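Local coordinates for protein dihydropteroate synthase (Burkholderia cenocepacia, PDB 2Y5S) that probably catalyses the condensation of para-aminobenzoate with 6-hydroxymethyl-7,8-dihydropterin diphosphate to give 7,8-dihydropteroate, the immediate precursor of folate derivatives, at residues R22-G27 against A60-I65; M232-M237 against R270-A275. One frame throughout, in Å; residues are numbered along the deposited sequence.

Contact 1 (R22-G27 against A60-I65); sequences RPLVMG and ADLLDI
Parallel pairing of two neighbouring barrel strands joins 22-27 to 60-65, in the first beta-alpha-beta crossover of a TIM barrel, with helix 45-58 lying between the strands in sequence. Met26 pairs with Leu62 and Gly27 with Leu63. Gly27 sits between two rungs: its N donates to Leu62 O (2.8 Å), and its O receives Asp64 N. At the start of the ladder Val25 O accepts two donors, Asp61 N and Leu62 N, the first of them lying just before strand 62-66.

The side chains on the face of Met26 and Leu62 fill the barrel interior. Met26 lays CG and SD against Asp64 CB, SD at 3.6 Å, while its bent end, chi3 -68°, brings CE to Leu62 CD2. Leu62 CD1 in turn meets Leu24 CB at 3.8 Å. The carboxylate of Asp64 is held further on by Ser101 and Asn122, near the bound 7,8-dihydropteroate. On the other face, helix 45-58 covers Leu63 and helix 274-291 covers Val25.

At the N-terminal end of the pair a salt bridge joins Arg22 and Asp61 end-on, NH2 to OD1 at 2.8 Å and NH1 to OD2 at 3.1 Å, although the guanidinium and carboxylate planes are turned 44° apart. Asp61 OD2 has a second donor: Val25 N reaches its anti lone pair at 2.9 Å, in a nearly straight bond.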
# COMPACT_ATOMS: atom_id res chain seq x y z
N ARG B 22 0.17 2.17 -17.11
CA ARG B 22 0.28 1.72 -15.71
C ARG B 22 1.77 1.63 -15.37
O ARG B 22 2.59 1.41 -16.26
CB ARG B 22 -0.39 0.37 -15.51
CG ARG B 22 0.28 -0.78 -16.22
CD ARG B 22 -0.43 -2.12 -15.99
NE ARG B 22 0.23 -3.13 -16.81
CZ ARG B 22 1.35 -3.77 -16.48
NH1 ARG B 22 1.97 -3.53 -15.31
NH2 ARG B 22 1.88 -4.64 -17.33
N PRO B 23 2.11 1.78 -14.08
CA PRO B 23 3.48 1.60 -13.67
C PRO B 23 3.89 0.17 -13.87
O PRO B 23 3.05 -0.74 -13.82
CB PRO B 23 3.46 1.93 -12.17
CG PRO B 23 2.06 1.80 -11.76
CD PRO B 23 1.23 2.12 -12.95
N LEU B 24 5.17 -0.02 -14.12
CA LEU B 24 5.72 -1.35 -14.40
C LEU B 24 6.49 -1.88 -13.21
O LEU B 24 7.06 -1.13 -12.44
CB LEU B 24 6.64 -1.31 -15.64
CG LEU B 24 5.98 -0.90 -16.96
CD1 LEU B 24 7.01 -1.08 -18.11
CD2 LEU B 24 4.67 -1.62 -17.29
N VAL B 25 6.46 -3.20 -13.06
CA VAL B 25 7.15 -3.88 -11.98
C VAL B 25 8.44 -4.58 -12.48
O VAL B 25 8.42 -5.44 -13.38
CB VAL B 25 6.19 -4.86 -11.32
CG1 VAL B 25 6.91 -5.70 -10.27
CG2 VAL B 25 4.97 -4.08 -10.74
N MET B 26 9.57 -4.17 -11.92
CA MET B 26 10.87 -4.77 -12.23
C MET B 26 11.24 -5.73 -11.11
O MET B 26 11.48 -5.30 -9.97
CB MET B 26 11.94 -3.68 -12.34
CG MET B 26 13.39 -4.19 -12.33
SD MET B 26 14.64 -2.88 -12.42
CE MET B 26 14.36 -2.30 -14.09
N GLY B 27 11.29 -7.03 -11.41
CA GLY B 27 11.60 -8.03 -10.40
C GLY B 27 13.11 -8.18 -10.25
O GLY B 27 13.83 -8.26 -11.24
N ALA B 60 5.82 -9.88 -13.30
CA ALA B 60 6.96 -8.98 -13.53
C ALA B 60 6.94 -8.48 -14.97
O ALA B 60 6.76 -9.27 -15.91
CB ALA B 60 8.27 -9.69 -13.25
N ASP B 61 7.13 -7.18 -15.15
CA ASP B 61 7.22 -6.57 -16.49
C ASP B 61 8.68 -6.42 -16.97
O ASP B 61 8.93 -6.32 -18.16
CB ASP B 61 6.57 -5.19 -16.47
CG ASP B 61 5.15 -5.24 -16.00
OD1 ASP B 61 4.33 -5.89 -16.68
OD2 ASP B 61 4.84 -4.62 -14.97
N LEU B 62 9.62 -6.36 -16.03
CA LEU B 62 11.05 -6.35 -16.34
C LEU B 62 11.76 -7.22 -15.32
O LEU B 62 11.24 -7.42 -14.22
CB LEU B 62 11.66 -4.94 -16.28
CG LEU B 62 11.05 -3.74 -17.01
CD1 LEU B 62 9.99 -3.10 -16.11
CD2 LEU B 62 12.15 -2.73 -17.37
N LEU B 63 12.96 -7.70 -15.69
CA LEU B 63 13.82 -8.42 -14.77
C LEU B 63 15.15 -7.70 -14.64
O LEU B 63 15.74 -7.31 -15.65
CB LEU B 63 14.07 -9.85 -15.26
CG LEU B 63 12.82 -10.71 -15.38
CD1 LEU B 63 13.15 -12.03 -16.11
CD2 LEU B 63 12.23 -10.94 -13.99
N ASP B 64 15.62 -7.54 -13.40
CA ASP B 64 16.89 -6.86 -13.15
C ASP B 64 17.90 -7.92 -12.71
O ASP B 64 17.74 -8.57 -11.67
CB ASP B 64 16.73 -5.75 -12.09
CG ASP B 64 17.93 -4.77 -12.05
OD1 ASP B 64 18.50 -4.43 -13.11
OD2 ASP B 64 18.30 -4.31 -10.95
N ILE B 65 18.90 -8.13 -13.56
CA ILE B 65 19.91 -9.15 -13.36
C ILE B 65 21.13 -8.48 -12.76
O ILE B 65 21.68 -7.55 -13.34
CB ILE B 65 20.35 -9.78 -14.71
CG1 ILE B 65 19.17 -10.45 -15.44
CG2 ILE B 65 21.46 -10.80 -14.46
CD1 ILE B 65 19.49 -10.75 -16.91

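Contact 2 (M232-M237 against R270-A275); sequences MSRKSM and RVHDVA. With 78H (7,8-dihydropteroate), chain P; EDO (1,2-ethanediol), chain S.
Ser233 and His272 meet because chi1 of the serine, 179°, sets OG opposite its own backbone N and out toward 270-275, while the histidine's chi1 of -67° carries the ring toward the serine and chi2 of 96° turns its ND1 edge to OG. OG lies 2.7 Å from His272 ND1, a hydrogen bond in which either could donate, and also accepts His272 N at 3.0 Å. One hydroxyl thus holds both the backbone and the ring of His272, fixing the ring's rotation. A water joins the same OG to Asp273 N.

Arg234 covers the His272 ring: its CD packs on the face in a CH-pi contact 4.0 Å from the centroid, and the guanidinium continues nearly parallel to the ring plane with His272 CB under its centre. NH2 then forms a salt bridge to Asp273 OD1 at 2.8 Å, on the syn side but tilted from the guanidinium plane; NE to OD2 is weak.

At the C-terminal end of the strands, where TIM barrels carry their active sites, the type II turn Met232-Lys235 leads into the pocket holding the product 7,8-dihydropteroate. Lys235 NZ donates to its O4 at 2.7 Å, Ser236 N binds its carboxylate O23, and the Arg270 guanidinium, salt-bridged to Asp64, lies over the pterin at N8. The contact spans the loops after strands 229-230 and 268-271, leading into helices 236-239 and 274-291, with helix 251-263 against Met232.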
# COMPACT_ATOMS: atom_id res chain seq x y z
N MET B 232 12.91 0.61 -3.32
CA MET B 232 12.94 0.65 -1.85
C MET B 232 12.80 -0.70 -1.18
O MET B 232 12.82 -0.79 0.04
CB MET B 232 11.83 1.57 -1.39
CG MET B 232 12.11 2.99 -1.80
SD MET B 232 10.73 4.04 -1.47
CE MET B 232 9.75 3.61 -2.87
N SER B 233 12.69 -1.75 -2.00
CA SER B 233 12.29 -3.08 -1.54
C SER B 233 13.23 -3.65 -0.47
O SER B 233 14.43 -3.78 -0.70
CB SER B 233 12.20 -4.03 -2.74
OG SER B 233 11.84 -5.35 -2.34
N ARG B 234 12.65 -3.98 0.69
CA ARG B 234 13.36 -4.56 1.82
C ARG B 234 14.46 -3.69 2.44
O ARG B 234 15.25 -4.17 3.23
CB ARG B 234 13.90 -5.96 1.47
CG ARG B 234 12.80 -6.88 0.98
CD ARG B 234 13.31 -8.28 0.75
NE ARG B 234 12.21 -9.23 0.54
CZ ARG B 234 12.39 -10.47 0.11
NH1 ARG B 234 13.62 -10.92 -0.17
NH2 ARG B 234 11.34 -11.27 -0.05
N LYS B 235 14.46 -2.39 2.14
CA LYS B 235 15.59 -1.55 2.50
C LYS B 235 15.50 -1.04 3.94
O LYS B 235 14.44 -1.10 4.57
CB LYS B 235 15.74 -0.40 1.51
CG LYS B 235 16.27 -0.84 0.13
CD LYS B 235 16.71 0.36 -0.70
CE LYS B 235 17.33 -0.08 -2.03
NZ LYS B 235 17.58 1.10 -2.91
N SER B 236 16.63 -0.54 4.43
CA SER B 236 16.76 -0.04 5.79
C SER B 236 15.79 1.05 6.14
O SER B 236 15.34 1.12 7.28
CB SER B 236 18.17 0.46 6.03
OG SER B 236 19.03 -0.65 6.08
N MET B 237 15.45 1.91 5.17
CA MET B 237 14.43 2.95 5.41
C MET B 237 13.10 2.36 5.88
O MET B 237 12.33 3.02 6.57
CB MET B 237 14.20 3.83 4.18
CG MET B 237 13.66 3.09 2.96
SD MET B 237 13.49 4.15 1.50
CE MET B 237 12.05 5.13 1.95
N ARG B 270 11.11 -1.31 -8.47
CA ARG B 270 12.05 -2.41 -8.45
C ARG B 270 11.85 -3.16 -7.16
O ARG B 270 12.04 -2.61 -6.09
CB ARG B 270 13.48 -1.86 -8.54
CG ARG B 270 14.58 -2.88 -8.57
CD ARG B 270 15.93 -2.17 -8.81
NE ARG B 270 17.01 -3.15 -8.86
CZ ARG B 270 17.61 -3.68 -7.80
NH1 ARG B 270 17.25 -3.32 -6.57
NH2 ARG B 270 18.58 -4.58 -7.97
N VAL B 271 11.45 -4.42 -7.25
CA VAL B 271 11.01 -5.15 -6.07
C VAL B 271 11.48 -6.60 -6.02
O VAL B 271 11.77 -7.22 -7.06
CB VAL B 271 9.47 -5.12 -5.98
CG1 VAL B 271 8.96 -3.67 -6.05
CG2 VAL B 271 8.84 -5.98 -7.11
N HIS B 272 11.53 -7.12 -4.80
CA HIS B 272 11.78 -8.54 -4.58
C HIS B 272 10.48 -9.31 -4.65
O HIS B 272 10.43 -10.40 -5.20
CB HIS B 272 12.38 -8.75 -3.19
CG HIS B 272 13.75 -8.18 -3.03
ND1 HIS B 272 13.98 -6.94 -2.48
CD2 HIS B 272 14.97 -8.70 -3.35
CE1 HIS B 272 15.29 -6.71 -2.47
NE2 HIS B 272 15.90 -7.76 -2.99
N ASP B 273 9.42 -8.73 -4.09
CA ASP B 273 8.16 -9.44 -3.88
C ASP B 273 7.17 -9.11 -4.99
O ASP B 273 6.35 -8.21 -4.86
CB ASP B 273 7.61 -9.11 -2.50
CG ASP B 273 8.62 -9.38 -1.43
OD1 ASP B 273 8.80 -10.57 -1.10
OD2 ASP B 273 9.29 -8.41 -0.96
N VAL B 274 7.27 -9.85 -6.09
CA VAL B 274 6.60 -9.45 -7.32
C VAL B 274 5.08 -9.65 -7.23
O VAL B 274 4.34 -8.72 -7.52
CB VAL B 274 7.16 -10.22 -8.53
CG1 VAL B 274 6.32 -9.90 -9.79
CG2 VAL B 274 8.63 -9.86 -8.72
N ALA B 275 4.63 -10.84 -6.83
CA ALA B 275 3.19 -11.12 -6.73
C ALA B 275 2.49 -10.10 -5.84
O ALA B 275 1.38 -9.63 -6.17
CB ALA B 275 2.92 -12.55 -6.20
O4 78H P . 17.40 1.50 -5.58
C4 78H P . 18.00 1.02 -6.54
C5 78H P . 18.92 -0.04 -6.39
N3 78H P . 17.80 1.56 -7.82
C9 78H P . 19.58 -0.51 -7.55
N5 78H P . 19.11 -0.64 -5.19
C2 78H P . 18.53 1.06 -8.94
N8 78H P . 20.48 -1.56 -7.48
N1 78H P . 19.38 0.04 -8.77
C6 78H P . 20.02 -1.63 -5.05
N2 78H P . 18.37 1.61 -10.16
C7 78H P . 20.94 -2.08 -6.18
C10 78H P . 20.18 -2.34 -3.73
N11 78H P . 21.08 -1.58 -2.86
C15 78H P . 20.70 -1.32 -1.61
C16 78H P . 20.78 -0.03 -1.10
C17 78H P . 20.19 -2.37 -0.84
C18 78H P . 20.37 0.21 0.20
C19 78H P . 19.78 -2.12 0.46
C20 78H P . 19.88 -0.84 0.98
C21 78H P . 19.39 -0.56 2.41
O22 78H P . 19.23 0.63 2.70
O23 78H P . 19.06 -1.51 3.14
C1 EDO S . 17.90 -6.15 1.28
O1 EDO S . 18.20 -5.33 2.41
C2 EDO S . 17.79 -5.27 0.04
O2 EDO S . 18.40 -5.94 -1.07
O HOH W 1 10.61 -0.73 -4.45
O HOH W 2 9.29 -6.40 -2.30

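Contact 1 lies mostly along the strands of the barrel, contact 2 mostly in the loops that follow two of them. Contact 1 is core, buried and held by a backbone ladder with apolar packing; contact 2 is only partly buried and lacks that ladder, relying on side-chain hydrogen bonds and waters. Both have an arginine-aspartate salt bridge, at the exposed N-terminal edge in contact 1 and among the loops in contact 2. They share one sheet, in which strand 24-30 lies between 62-66 and 268-271, and Met26 O probably accepts a hydrogen bond from Val271 N. The side chains of Asp64 and Arg270 bring the two contacts together near the pterin.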